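PDB 3RH3: DUF3829 domain-containing protein from Bacteroides thetaiotaomicron, which is of unknown function but is probably a lipoprotein tethered to a membrane of the bacterial cell envelope, with an all-helical fold. Local coordinates for residues 149-152 and 153-156. Sequence-based numbering, arbitrary orientation.
Sequences QAES and ELLA
Gln149 and Glu153, four residues apart, pair their side chains along the surface of the last turn of helix 115-154, where the chain is about to leave the helix. Gln149 NE2 donates to Glu153 OE2 over 3.0 Å in a nearly straight bond (168°). The acceptor lies practically in the amide plane and uses its anti lone pair, although amide and carboxylate planes are turned 45° apart. Gln149 has CG anti to its own N (chi1 -175°) and then bends at chi2, which brings NE2 close to the carboxylate. A leucine in place of Glu153 would probably leave the Gln149 amide without this acceptor and freer to turn. In the backbone, Glu153 N bonds Gln149 O at 3.3 Å, and Leu154 N bonds Ala150 O at 3.0 Å, shorter and straighter. The last such bond, Leu155 N to Glu151 O at 2.9 Å, ends the turn, for Leu155 is the first residue with non-helical backbone angles. Leu155 CD1 lies 4.0 Å from Glu151 OE1, the two side chains crossing. Ala150, Glu151 and Leu154 pack on helix 10-32 at Ile19, whereas Ser152 and Leu155 meet Lys161 at the start of helix 161-181, the next helix in the chain.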
loop_
_atom_site.group_PDB
_atom_site.type_symbol
_atom_site.label_atom_id
_atom_site.label_comp_id
_atom_site.label_asym_id
_atom_site.label_seq_id
_atom_site.Cartn_x
_atom_site.Cartn_y
_atom_site.Cartn_z
ATOM N N GLN A 149 14.360 2.631 -10.161
ATOM C CA GLN A 149 15.687 2.953 -10.664
ATOM C C GLN A 149 16.685 1.856 -10.245
ATOM O O GLN A 149 17.509 1.440 -11.062
ATOM C CB GLN A 149 16.128 4.335 -10.146
ATOM C CG GLN A 149 17.466 4.843 -10.698
ATOM C CD GLN A 149 17.480 5.004 -12.206
ATOM O OE1 GLN A 149 16.597 5.638 -12.799
ATOM N NE2 GLN A 149 18.488 4.432 -12.857
ATOM N N ALA A 150 16.592 1.381 -8.990
ATOM C CA ALA A 150 17.470 0.323 -8.491
ATOM C C ALA A 150 17.217 -0.984 -9.236
ATOM O O ALA A 150 18.176 -1.655 -9.623
ATOM C CB ALA A 150 17.276 0.129 -6.994
ATOM N N GLU A 151 15.930 -1.327 -9.478
ATOM C CA GLU A 151 15.583 -2.534 -10.215
ATOM C C GLU A 151 16.074 -2.444 -11.657
ATOM O O GLU A 151 16.634 -3.408 -12.141
ATOM C CB GLU A 151 14.080 -2.852 -10.162
ATOM C CG GLU A 151 13.658 -3.655 -8.934
ATOM C CD GLU A 151 14.112 -5.108 -8.812
ATOM O OE1 GLU A 151 15.328 -5.389 -8.946
ATOM O OE2 GLU A 151 13.251 -5.960 -8.493
ATOM N N SER A 152 15.947 -1.288 -12.307
ATOM C CA SER A 152 16.407 -1.103 -13.684
ATOM C C SER A 152 17.914 -1.383 -13.827
ATOM O O SER A 152 18.352 -1.872 -14.872
ATOM C CB SER A 152 16.081 0.303 -14.168
ATOM O OG SER A 152 16.665 0.542 -15.437
ATOM N N GLU A 153 18.692 -1.092 -12.768
ATOM C CA GLU A 153 20.138 -1.300 -12.721
ATOM C C GLU A 153 20.489 -2.759 -12.460
ATOM O O GLU A 153 21.405 -3.288 -13.095
ATOM C CB GLU A 153 20.774 -0.403 -11.645
ATOM C CG GLU A 153 20.874 1.052 -12.070
ATOM C CD GLU A 153 21.054 2.058 -10.948
ATOM O OE1 GLU A 153 21.842 1.781 -10.013
ATOM O OE2 GLU A 153 20.429 3.142 -11.026
ATOM N N LEU A 154 19.782 -3.400 -11.514
ATOM C CA LEU A 154 20.029 -4.794 -11.164
ATOM C C LEU A 154 19.516 -5.755 -12.235
ATOM O O LEU A 154 19.998 -6.879 -12.297
ATOM C CB LEU A 154 19.403 -5.127 -9.796
ATOM C CG LEU A 154 20.103 -4.461 -8.581
ATOM C CD1 LEU A 154 19.137 -4.229 -7.449
ATOM C CD2 LEU A 154 21.316 -5.245 -8.117
ATOM N N LEU A 155 18.575 -5.313 -13.095
ATOM C CA LEU A 155 17.980 -6.141 -14.154
ATOM C C LEU A 155 18.431 -5.738 -15.551
ATOM O O LEU A 155 17.904 -6.273 -16.527
ATOM C CB LEU A 155 16.444 -6.078 -14.092
ATOM C CG LEU A 155 15.789 -6.486 -12.781
ATOM C CD1 LEU A 155 14.349 -6.034 -12.757
ATOM C CD2 LEU A 155 15.888 -7.999 -12.542
ATOM N N ALA A 156 19.417 -4.834 -15.655
ATOM C CA ALA A 156 19.940 -4.316 -16.925
ATOM C C ALA A 156 20.246 -5.420 -17.967
ATOM O O ALA A 156 19.966 -5.220 -19.149
ATOM C CB ALA A 156 21.191 -3.487 -16.673
#